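Local coordinates for fatty acid-binding protein homolog (PDB 6I8X) that binds fatty acids inside its beta-barrel and may sequester potentially toxic fatty acids or help maintain the lipid layer of the nematode eggshell, at residues 8-11 / 12-15; 65-69 / 70-74; 77-80 / 81-84; 99-102 / 103-107. All blocks are in the same frame, centred on the assembly; numbering follows the deposited sequence.

Interaction 1 of 4, residues 8-11 / 12-15; sequences TLPD and KFLG. With TAM (tris(hydroxyethyl)aminomethane), chain K; EDO (1,2-ethanediol), chain F.
Pro-10 and Phe-13 lie side by side and point the same way, with CD of the proline ring set at the edge of the phenyl ring, 3.8 Å from Phe-13 CD2. Leu-9 runs across Phe-13 at about a right angle, its CD1 packing on Phe-13 CB at 4.0 Å. The second methyl turns to Leu-14, with Leu-9 CD2 and Leu-14 CD2 3.9 Å apart. With CG of Leu-9 swung away from its backbone N (chi1 -173°), the side chain reaches both neighbours, and chi2 of 64° sends one methyl to each. Lys-12 folds back through bends at chi3 and chi4, bringing NZ to 3.5 Å from Pro-10 CB, and its ammonium is held by the carbonyl of Pro-103. Two i to i+3 backbone bonds close the 3-10 turn: Phe-13 N donates to Pro-10 O at 3.1 Å, and Leu-14 N to Asp-11 O at the same length. A water lies within bonding reach of both Asp-11 O and Leu-14 O. Beyond it, Gly-15 CA lies 3.4 Å from O5 of a bound tris(hydroxyethyl)aminomethane, which is hydrogen-bonded by Lys-148. Such a short 3-10 turn, leading into the first strand of the barrel, belongs to the N-terminal approach of the fatty acid-binding protein fold.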
loop_
_atom_site.group_PDB
_atom_site.type_symbol
_atom_site.label_atom_id
_atom_site.label_comp_id
_atom_site.label_asym_id
_atom_site.label_seq_id
_atom_site.Cartn_x
_atom_site.Cartn_y
_atom_site.Cartn_z
ATOM N N THR A 8 -0.062 8.250 15.234
ATOM C CA THR A 8 -0.510 6.887 15.570
ATOM C C THR A 8 -1.390 6.365 14.435
ATOM O O THR A 8 -2.267 7.080 13.947
ATOM C CB THR A 8 -1.164 6.799 16.975
ATOM O OG1 THR A 8 -0.183 7.156 17.942
ATOM C CG2 THR A 8 -1.665 5.372 17.327
ATOM N N LEU A 9 -1.127 5.139 13.988
ATOM C CA LEU A 9 -1.945 4.529 12.946
ATOM C C LEU A 9 -3.275 4.132 13.605
ATOM O O LEU A 9 -3.267 3.382 14.582
ATOM C CB LEU A 9 -1.228 3.286 12.326
ATOM C CG LEU A 9 -1.839 2.597 11.098
ATOM C CD1 LEU A 9 -1.867 3.519 9.894
ATOM C CD2 LEU A 9 -1.030 1.364 10.717
ATOM N N PRO A 10 -4.415 4.676 13.142
ATOM C CA PRO A 10 -5.708 4.243 13.701
ATOM C C PRO A 10 -5.878 2.718 13.596
ATOM O O PRO A 10 -5.435 2.140 12.611
ATOM C CB PRO A 10 -6.732 4.984 12.819
ATOM C CG PRO A 10 -5.975 6.148 12.279
ATOM C CD PRO A 10 -4.619 5.598 12.007
ATOM N N ASP A 11 -6.502 2.075 14.619
ATOM C CA ASP A 11 -6.768 0.627 14.712
ATOM C C ASP A 11 -7.521 0.065 13.506
ATOM O O ASP A 11 -7.404 -1.118 13.215
ATOM C CB ASP A 11 -7.475 0.271 16.023
ATOM C CG ASP A 11 -6.557 0.373 17.219
ATOM O OD1 ASP A 11 -5.462 -0.229 17.180
ATOM O OD2 ASP A 11 -6.935 1.043 18.205
ATOM N N LYS A 12 -8.295 0.940 12.835
ATOM C CA LYS A 12 -9.044 0.793 11.583
ATOM C C LYS A 12 -8.153 0.109 10.525
ATOM O O LYS A 12 -8.634 -0.667 9.718
ATOM C CB LYS A 12 -9.279 2.229 11.039
ATOM C CG LYS A 12 -10.686 2.613 10.708
ATOM C CD LYS A 12 -10.688 3.899 9.885
ATOM C CE LYS A 12 -11.060 5.131 10.676
ATOM N NZ LYS A 12 -9.951 5.581 11.558
ATOM N N PHE A 13 -6.868 0.497 10.477
ATOM C CA PHE A 13 -5.901 0.049 9.484
ATOM C C PHE A 13 -5.056 -1.138 9.916
ATOM O O PHE A 13 -4.296 -1.651 9.109
ATOM C CB PHE A 13 -5.018 1.233 9.061
ATOM C CG PHE A 13 -5.810 2.339 8.411
ATOM C CD1 PHE A 13 -6.377 2.164 7.145
ATOM C CD2 PHE A 13 -6.011 3.549 9.066
ATOM C CE1 PHE A 13 -7.144 3.173 6.556
ATOM C CE2 PHE A 13 -6.762 4.570 8.466
ATOM C CZ PHE A 13 -7.324 4.374 7.218
ATOM N N LEU A 14 -5.198 -1.591 11.154
ATOM C CA LEU A 14 -4.457 -2.737 11.659
ATOM C C LEU A 14 -5.152 -4.039 11.332
ATOM O O LEU A 14 -6.383 -4.131 11.412
ATOM C CB LEU A 14 -4.213 -2.643 13.182
ATOM C CG LEU A 14 -3.239 -1.551 13.658
ATOM C CD1 LEU A 14 -3.084 -1.594 15.184
ATOM C CD2 LEU A 14 -1.863 -1.681 12.989
ATOM N N GLY A 15 -4.348 -5.040 10.993
ATOM C CA GLY A 15 -4.846 -6.374 10.710
ATOM C C GLY A 15 -4.459 -6.933 9.362
ATOM O O GLY A 15 -3.546 -6.433 8.709
HETATM C C TAM K . -5.860 -6.849 15.296
HETATM C C1 TAM K . -4.362 -7.138 14.851
HETATM C C2 TAM K . -6.758 -7.020 13.985
HETATM C C3 TAM K . -6.479 -7.703 16.505
HETATM C C4 TAM K . -3.304 -6.234 15.446
HETATM C C5 TAM K . -6.717 -8.417 13.400
HETATM C C6 TAM K . -5.487 -8.513 17.303
HETATM N N TAM K . -5.767 -5.439 15.722
HETATM O O4 TAM K . -2.033 -6.601 14.962
HETATM O O5 TAM K . -7.198 -8.506 12.023
HETATM O O6 TAM K . -6.139 -9.136 18.384
HETATM C C1 EDO F . -7.699 4.110 17.156
HETATM O O1 EDO F . -8.230 4.744 16.004
HETATM C C2 EDO F . -6.168 4.371 17.258
HETATM O O2 EDO F . -5.702 4.052 18.560
HETATM O O HOH W 1 -9.028 -3.096 12.160
#

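Interaction 2 of 4, residues 65-69 / 70-74; sequences ENLTT and KKDTH. With VCA (vaccenic acid), chain C; TAM (tris(hydroxyethyl)aminomethane), chain L.
Unusually for a hairpin end, the side chain of Asp-72 takes up a backbone N-H of the opposing strand: Thr-68 N donates to Asp-72 OD1 at 2.9 Å, meeting the oxygen nearly along its C-O axis. Close by, Thr-68 OG1, turned by chi1 of 89° toward Lys-71 O, donates to that oxygen at 2.8 Å and weakly accepts from Lys-70 N. These bonds tie the end of the antiparallel beta hairpin formed by strands 62-68 and 72-78 of the barrel, in which Asn-66 and Thr-73 form a hydrogen-bonded pair next to the non-hydrogen-bonded pair Glu-65 and His-74. Thr-73 N donates to Asn-66 O at 2.9 Å, in the carbonyl plane. Their side chains lie alongside each other, CB of Asn-66 being 3.3 Å from Thr-73 OG1, while Asn-66 OD1 is bonded to Lys-49. On the other face, His-74 ND1 donates to Glu-65 OE2 at 2.8 Å, with the oxygen in the ring plane but approached on its anti side; the carboxylate would probably favour a protonated imidazole. Leu-67 CD2 packs 3.9 Å from His-74 CE1. Toward the interior, Thr-68 OG1 lies 3.5 Å from C7 of vaccenic acid.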
loop_
_atom_site.group_PDB
_atom_site.type_symbol
_atom_site.label_atom_id
_atom_site.label_comp_id
_atom_site.label_asym_id
_atom_site.label_seq_id
_atom_site.Cartn_x
_atom_site.Cartn_y
_atom_site.Cartn_z
ATOM N N GLU A 65 3.109 -5.940 5.238
ATOM C CA GLU A 65 3.447 -6.977 4.274
ATOM C C GLU A 65 2.453 -6.954 3.149
ATOM O O GLU A 65 1.262 -6.764 3.374
ATOM C CB GLU A 65 3.398 -8.372 4.947
ATOM C CG GLU A 65 4.393 -8.543 6.085
ATOM C CD GLU A 65 4.449 -9.919 6.709
ATOM O OE1 GLU A 65 3.480 -10.308 7.400
ATOM O OE2 GLU A 65 5.492 -10.592 6.548
ATOM N N ASN A 66 2.936 -7.201 1.950
ATOM C CA ASN A 66 2.130 -7.424 0.764
ATOM C C ASN A 66 2.474 -8.841 0.376
ATOM O O ASN A 66 3.603 -9.091 -0.038
ATOM C CB ASN A 66 2.525 -6.503 -0.377
ATOM C CG ASN A 66 1.769 -5.227 -0.409
ATOM O OD1 ASN A 66 0.551 -5.217 -0.402
ATOM N ND2 ASN A 66 2.483 -4.129 -0.508
ATOM N N LEU A 67 1.542 -9.772 0.584
ATOM C CA LEU A 67 1.705 -11.186 0.252
ATOM C C LEU A 67 0.899 -11.473 -1.000
ATOM O O LEU A 67 -0.314 -11.288 -1.002
ATOM C CB LEU A 67 1.269 -12.101 1.434
ATOM C CG LEU A 67 1.885 -11.791 2.817
ATOM C CD1 LEU A 67 1.356 -12.745 3.879
ATOM C CD2 LEU A 67 3.452 -11.819 2.780
ATOM N N THR A 68 1.575 -11.817 -2.099
ATOM C CA THR A 68 0.878 -12.102 -3.369
ATOM C C THR A 68 1.223 -13.506 -3.836
ATOM O O THR A 68 2.021 -14.173 -3.189
ATOM C CB THR A 68 1.076 -10.993 -4.454
ATOM O OG1 THR A 68 2.236 -11.274 -5.225
ATOM C CG2 THR A 68 1.153 -9.546 -3.869
ATOM N N THR A 69 0.600 -13.954 -4.927
ATOM C CA THR A 69 0.814 -15.260 -5.583
ATOM C C THR A 69 2.299 -15.481 -5.855
ATOM O O THR A 69 2.802 -16.589 -5.634
ATOM C CB THR A 69 -0.016 -15.315 -6.871
ATOM O OG1 THR A 69 -1.400 -15.143 -6.547
ATOM C CG2 THR A 69 0.197 -16.594 -7.661
ATOM N N LYS A 70 3.016 -14.419 -6.270
ATOM C CA LYS A 70 4.442 -14.564 -6.549
ATOM C C LYS A 70 5.322 -13.752 -5.578
ATOM O O LYS A 70 5.692 -14.266 -4.524
ATOM C CB LYS A 70 4.732 -14.282 -8.037
ATOM C CG LYS A 70 4.360 -15.472 -8.921
ATOM C CD LYS A 70 5.302 -16.690 -8.588
ATOM C CE LYS A 70 4.980 -17.873 -9.433
ATOM N NZ LYS A 70 5.735 -19.064 -9.023
ATOM N N LYS A 71 5.623 -12.509 -5.900
ATOM C CA LYS A 71 6.441 -11.623 -5.086
ATOM C C LYS A 71 5.764 -11.214 -3.785
ATOM O O LYS A 71 4.592 -10.873 -3.787
ATOM C CB LYS A 71 6.776 -10.352 -5.923
ATOM C CG LYS A 71 7.793 -9.375 -5.315
ATOM C CD LYS A 71 9.160 -9.982 -5.152
ATOM C CE LYS A 71 10.146 -8.981 -4.637
ATOM N NZ LYS A 71 11.467 -9.627 -4.462
ATOM N N ASP A 72 6.527 -11.187 -2.690
ATOM C CA ASP A 72 6.086 -10.682 -1.387
ATOM C C ASP A 72 7.005 -9.541 -0.963
ATOM O O ASP A 72 8.180 -9.562 -1.305
ATOM C CB ASP A 72 6.086 -11.782 -0.317
ATOM C CG ASP A 72 5.188 -12.981 -0.626
ATOM O OD1 ASP A 72 4.133 -12.788 -1.285
ATOM O OD2 ASP A 72 5.547 -14.116 -0.223
ATOM N N THR A 73 6.463 -8.521 -0.277
ATOM C CA THR A 73 7.233 -7.408 0.297
ATOM C C THR A 73 7.037 -7.409 1.805
ATOM O O THR A 73 6.010 -7.876 2.298
ATOM C CB THR A 73 6.972 -6.037 -0.371
ATOM O OG1 THR A 73 5.648 -5.583 -0.130
ATOM C CG2 THR A 73 7.275 -6.032 -1.848
ATOM N N HIS A 74 8.058 -6.964 2.545
ATOM C CA HIS A 74 8.047 -6.949 4.006
ATOM C C HIS A 74 8.771 -5.693 4.471
ATOM O O HIS A 74 10.010 -5.640 4.468
ATOM C CB HIS A 74 8.726 -8.208 4.594
ATOM C CG HIS A 74 8.332 -9.499 3.946
ATOM N ND1 HIS A 74 7.305 -10.285 4.458
ATOM C CD2 HIS A 74 8.862 -10.121 2.865
ATOM C CE1 HIS A 74 7.248 -11.350 3.676
ATOM N NE2 HIS A 74 8.161 -11.294 2.703
HETATM O O2 VCA C . -0.440 -3.313 -3.833
HETATM C C1 VCA C . -1.118 -4.215 -4.506
HETATM O O1 VCA C . -2.072 -4.798 -4.049
HETATM C C2 VCA C . -0.615 -4.457 -5.902
HETATM C C3 VCA C . -0.668 -5.908 -6.371
HETATM C C4 VCA C . 0.180 -6.147 -7.610
HETATM C C5 VCA C . 0.063 -7.529 -8.219
HETATM C C6 VCA C . 1.039 -8.537 -7.648
HETATM C C7 VCA C . 0.768 -9.949 -8.128
HETATM C C8 VCA C . 1.298 -10.330 -9.502
HETATM C C9 VCA C . 2.755 -10.750 -9.517
HETATM C C10 VCA C . 3.287 -11.000 -10.933
HETATM C C11 VCA C . 4.752 -10.720 -11.083
HETATM C C12 VCA C . 5.320 -9.527 -11.057
HETATM C C13 VCA C . 4.615 -8.215 -10.862
HETATM C C14 VCA C . 5.498 -6.997 -11.131
HETATM C C15 VCA C . 4.755 -5.670 -11.096
HETATM C C16 VCA C . 4.051 -5.346 -9.785
HETATM C C17 VCA C . 3.395 -3.977 -9.773
HETATM C C18 VCA C . 3.000 -3.517 -8.395
HETATM C C TAM L . 8.226 -22.303 -11.089
HETATM C C1 TAM L . 8.072 -22.665 -12.616
HETATM C C2 TAM L . 7.071 -22.916 -10.301
HETATM C C3 TAM L . 9.568 -22.900 -10.507
HETATM C C4 TAM L . 7.398 -21.657 -13.520
HETATM C C5 TAM L . 5.662 -22.649 -10.770
HETATM C C6 TAM L . 10.228 -22.136 -9.380
HETATM N N TAM L . 8.104 -20.839 -10.929
HETATM O O4 TAM L . 8.149 -20.467 -13.560
HETATM O O5 TAM L . 5.384 -21.266 -10.738
HETATM O O6 TAM L . 9.303 -21.450 -8.538
#

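Interaction 3 of 4, residues 77-80 / 81-84; sequences DWAL and GEEF
The carbonyl oxygen of Ala-79 is gripped by two donors, the amide of Glu-82 and a water, and so shows how a tight turn and its solvent can share one acceptor. Glu-82 N reaches Ala-79 O at 3.2 Å from well above the carbonyl plane, closing a type II beta turn whose corners are Leu-80 and Gly-81. The glycine adopts the positive phi of 83° that the third position of such a turn requires. The water on Ala-79 O, at 2.9 Å, also donates to Glu-82 O. A second water accepts a bond from Ala-79 N and donates to Glu-82 O and, at 2.7 Å, to Glu-82 OE2. Glu-82 O therefore accepts from both waters. The side chain of Glu-82 is extended beyond CG, and its OE1 makes a salt bridge with Arg-61. CB of Glu-82 rests 4.1 Å from Ala-79 CB.

Aromatic packing joins Trp-78 to Phe-84 across the turn. Trp-78 CB approaches Phe-84 CE1 to 3.6 Å, and the phenyl ring lies nearly parallel to the five-membered ring of the indole, with planes at 14°. The centroids are 5.5 Å apart, and the rings, slid past one another, barely overlap. Both side chains have CG between the backbone N and the carbonyl carbon. Phe-98 stacks on the indole, and Tyr-62 meets it at an inclined angle. Within the connection from strand 72-78 to strand 84-87, then, one direct backbone bond across the turn is joined by water bridges, which suggests that bound water probably contributes to the shape of this connection alongside its aromatic contacts.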
loop_
_atom_site.group_PDB
_atom_site.type_symbol
_atom_site.label_atom_id
_atom_site.label_comp_id
_atom_site.label_asym_id
_atom_site.label_seq_id
_atom_site.Cartn_x
_atom_site.Cartn_y
_atom_site.Cartn_z
ATOM N N ASP A 77 9.499 -1.895 10.805
ATOM C CA ASP A 77 9.799 -0.780 11.699
ATOM C C ASP A 77 9.696 0.598 11.070
ATOM O O ASP A 77 10.553 1.448 11.325
ATOM C CB ASP A 77 11.185 -0.962 12.363
ATOM C CG ASP A 77 11.088 -1.728 13.645
ATOM O OD1 ASP A 77 10.451 -1.215 14.585
ATOM O OD2 ASP A 77 11.599 -2.859 13.693
ATOM N N TRP A 78 8.647 0.842 10.294
ATOM C CA TRP A 78 8.472 2.167 9.708
ATOM C C TRP A 78 7.581 3.089 10.584
ATOM O O TRP A 78 6.823 2.612 11.426
ATOM C CB TRP A 78 7.995 2.104 8.254
ATOM C CG TRP A 78 6.730 1.317 8.060
ATOM C CD1 TRP A 78 6.633 0.018 7.655
ATOM C CD2 TRP A 78 5.381 1.790 8.224
ATOM N NE1 TRP A 78 5.316 -0.349 7.564
ATOM C CE2 TRP A 78 4.524 0.706 7.944
ATOM C CE3 TRP A 78 4.815 3.025 8.604
ATOM C CZ2 TRP A 78 3.129 0.804 8.045
ATOM C CZ3 TRP A 78 3.438 3.115 8.746
ATOM C CH2 TRP A 78 2.605 2.019 8.448
ATOM N N ALA A 79 7.712 4.397 10.395
ATOM C CA ALA A 79 6.918 5.377 11.111
ATOM C C ALA A 79 6.147 6.216 10.097
ATOM O O ALA A 79 6.612 6.400 8.963
ATOM C CB ALA A 79 7.832 6.274 11.949
ATOM N N LEU A 80 4.970 6.725 10.488
ATOM C CA LEU A 80 4.178 7.611 9.625
ATOM C C LEU A 80 4.934 8.952 9.405
ATOM O O LEU A 80 5.476 9.537 10.358
ATOM C CB LEU A 80 2.763 7.821 10.205
ATOM C CG LEU A 80 1.836 6.568 10.191
ATOM C CD1 LEU A 80 0.611 6.768 11.077
ATOM C CD2 LEU A 80 1.387 6.204 8.780
ATOM N N GLY A 81 5.063 9.342 8.133
ATOM C CA GLY A 81 5.777 10.542 7.696
ATOM C C GLY A 81 7.278 10.360 7.560
ATOM O O GLY A 81 7.987 11.310 7.225
ATOM N N GLU A 82 7.800 9.150 7.815
ATOM C CA GLU A 82 9.242 8.898 7.708
ATOM C C GLU A 82 9.584 7.984 6.517
ATOM O O GLU A 82 9.239 6.797 6.493
ATOM C CB GLU A 82 9.781 8.347 9.034
ATOM C CG GLU A 82 11.285 8.147 9.053
ATOM C CD GLU A 82 11.735 7.217 10.154
ATOM O OE1 GLU A 82 11.947 7.702 11.286
ATOM O OE2 GLU A 82 11.857 6.000 9.892
ATOM N N GLU A 83 10.265 8.557 5.523
ATOM C CA GLU A 83 10.691 7.876 4.299
ATOM C C GLU A 83 11.746 6.805 4.597
ATOM O O GLU A 83 12.649 7.036 5.404
ATOM C CB GLU A 83 11.245 8.910 3.295
ATOM C CG GLU A 83 11.527 8.344 1.913
ATOM C CD GLU A 83 12.079 9.338 0.908
ATOM O OE1 GLU A 83 13.288 9.651 0.983
ATOM O OE2 GLU A 83 11.315 9.764 0.012
ATOM N N PHE A 84 11.636 5.654 3.927
ATOM C CA PHE A 84 12.579 4.536 4.005
ATOM C C PHE A 84 12.795 3.990 2.588
ATOM O O PHE A 84 12.006 4.268 1.680
ATOM C CB PHE A 84 12.053 3.416 4.939
ATOM C CG PHE A 84 10.746 2.735 4.559
ATOM C CD1 PHE A 84 9.529 3.252 4.979
ATOM C CD2 PHE A 84 10.749 1.537 3.848
ATOM C CE1 PHE A 84 8.332 2.607 4.670
ATOM C CE2 PHE A 84 9.558 0.882 3.546
ATOM C CZ PHE A 84 8.353 1.413 3.965
HETATM O O HOH W 2 6.853 5.501 6.185
HETATM O O HOH W 3 9.997 4.812 8.324
#

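Interaction 4 of 4, residues 99-102 / 103-107; sequences DLKD and PNTLT
Side-chain hydrogen bonds gather on one oxygen at the turn where Asp-102 meets Asn-104 and Thr-105. Asp-102 OD1 accepts twice: from Asn-104 N at 2.9 Å through its anti lone pair, and from Thr-105 OG1, also at 2.9 Å, on the syn side and 35° out of the carboxylate plane. A chi1 of 56° sets the carboxylate between the backbone N and carbonyl carbon of Asp-102, from where it can lean over the bend. The Asn-104 bond is that of an Asx turn, and the two donors together would be expected to stabilise the charged form of the aspartate.

Backbone bonds continue the pattern. Thr-105 N donates to Asp-102 O at 3.2 Å, closing a type I beta turn with Pro-103 and Asn-104 at its corners. Lys-101 N donates to Thr-105 O at 2.9 Å, and Asp-99 and Thr-107 form a hydrogen-bonded antiparallel pair in which Thr-107 N reaches Asp-99 O at 2.8 Å along an almost straight path.

Apolar contacts are fewer. The aliphatic part of Lys-101 runs at about a right angle across Thr-107, with CG 3.7 Å from Thr-107 CG2, while its CB lies 3.8 Å from Thr-105 CG2. On the other face, Leu-100 CD2 and Leu-106 CB keep a looser 4.4 Å.

The hairpin links strands 93-100 and 105-112 of the barrel. Strand 119-127 flanks the latter, pairing through Tyr-124 with Leu-106; Leu-9 and Leu-80 also pack on Leu-106, and Lys-7 forms a salt bridge with Asp-99.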
loop_
_atom_site.group_PDB
_atom_site.type_symbol
_atom_site.label_atom_id
_atom_site.label_comp_id
_atom_site.label_asym_id
_atom_site.label_seq_id
_atom_site.Cartn_x
_atom_site.Cartn_y
_atom_site.Cartn_z
ATOM N N ASP A 99 1.856 7.692 5.426
ATOM C CA ASP A 99 1.450 8.897 6.136
ATOM C C ASP A 99 -0.055 8.940 6.283
ATOM O O ASP A 99 -0.758 8.179 5.632
ATOM C CB ASP A 99 1.966 10.145 5.407
ATOM C CG ASP A 99 2.334 11.323 6.309
ATOM O OD1 ASP A 99 1.959 11.302 7.524
ATOM O OD2 ASP A 99 2.953 12.280 5.800
ATOM N N LEU A 100 -0.549 9.805 7.164
ATOM C CA LEU A 100 -1.976 10.012 7.412
ATOM C C LEU A 100 -2.374 11.351 6.858
ATOM O O LEU A 100 -1.753 12.352 7.203
ATOM C CB LEU A 100 -2.288 10.017 8.927
ATOM C CG LEU A 100 -2.367 8.680 9.668
ATOM C CD1 LEU A 100 -2.820 8.911 11.116
ATOM C CD2 LEU A 100 -3.349 7.709 8.997
ATOM N N LYS A 101 -3.395 11.386 6.003
ATOM C CA LYS A 101 -3.925 12.652 5.468
ATOM C C LYS A 101 -4.945 13.200 6.472
ATOM O O LYS A 101 -5.170 14.394 6.529
ATOM C CB LYS A 101 -4.585 12.449 4.093
ATOM C CG LYS A 101 -3.673 12.743 2.921
ATOM C CD LYS A 101 -4.461 13.327 1.759
ATOM C CE LYS A 101 -3.691 14.401 1.034
ATOM N NZ LYS A 101 -4.583 15.222 0.169
ATOM N N ASP A 102 -5.567 12.301 7.245
ATOM C CA ASP A 102 -6.564 12.554 8.298
ATOM C C ASP A 102 -6.784 11.186 8.970
ATOM O O ASP A 102 -6.225 10.218 8.463
ATOM C CB ASP A 102 -7.887 13.153 7.722
ATOM C CG ASP A 102 -8.567 12.343 6.628
ATOM O OD1 ASP A 102 -8.964 11.183 6.902
ATOM O OD2 ASP A 102 -8.726 12.878 5.510
ATOM N N PRO A 103 -7.560 11.046 10.073
ATOM C CA PRO A 103 -7.700 9.714 10.710
ATOM C C PRO A 103 -8.360 8.601 9.881
ATOM O O PRO A 103 -8.271 7.425 10.251
ATOM C CB PRO A 103 -8.518 10.004 11.972
ATOM C CG PRO A 103 -9.184 11.325 11.724
ATOM C CD PRO A 103 -8.241 12.096 10.865
ATOM N N ASN A 104 -9.024 8.958 8.782
ATOM C CA ASN A 104 -9.713 8.001 7.912
ATOM C C ASN A 104 -8.913 7.698 6.617
ATOM O O ASN A 104 -9.350 6.880 5.818
ATOM C CB ASN A 104 -11.129 8.524 7.548
ATOM C CG ASN A 104 -11.870 9.264 8.636
ATOM O OD1 ASN A 104 -12.091 8.760 9.749
ATOM N ND2 ASN A 104 -12.278 10.486 8.327
ATOM N N THR A 105 -7.757 8.353 6.420
ATOM C CA THR A 105 -6.955 8.260 5.197
ATOM C C THR A 105 -5.470 7.953 5.396
ATOM O O THR A 105 -4.684 8.823 5.775
ATOM C CB THR A 105 -7.112 9.555 4.359
ATOM O OG1 THR A 105 -8.482 9.929 4.305
ATOM C CG2 THR A 105 -6.555 9.420 2.948
ATOM N N LEU A 106 -5.075 6.752 4.999
ATOM C CA LEU A 106 -3.678 6.347 5.010
ATOM C C LEU A 106 -3.134 6.456 3.573
ATOM O O LEU A 106 -3.774 5.998 2.629
ATOM C CB LEU A 106 -3.554 4.919 5.561
ATOM C CG LEU A 106 -2.223 4.168 5.405
ATOM C CD1 LEU A 106 -1.168 4.723 6.342
ATOM C CD2 LEU A 106 -2.425 2.683 5.733
ATOM N N THR A 107 -1.989 7.124 3.407
ATOM C CA THR A 107 -1.342 7.239 2.102
ATOM C C THR A 107 -0.041 6.422 2.105
ATOM O O THR A 107 0.506 6.122 3.174
ATOM C CB THR A 107 -1.155 8.694 1.664
ATOM O OG1 THR A 107 -0.134 9.306 2.448
ATOM C CG2 THR A 107 -2.456 9.496 1.695
#

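In the fold
Along the chain the four contacts come in series, each closing before the next opens. Interactions 1, 3 and 4 gather at one end of the barrel: the centres of 1 and 4 are about 10 Å apart, those of 3 and 4 about 14 Å, and all three touch one another, with Leu-80 meeting Leu-9, Leu-100 and Leu-106. Interaction 2 stands apart, its centre about 23 Å from that of interaction 4, on the opposite side of the chain's centre, although it shares strand 72-78 with interaction 3. Interactions 2, 3 and 4 reach the same antiparallel sheet. The N-terminal segment thus packs against the 77-84 connection and the 99-107 hairpin, far from it in sequence, while interaction 2 borders the fatty acid.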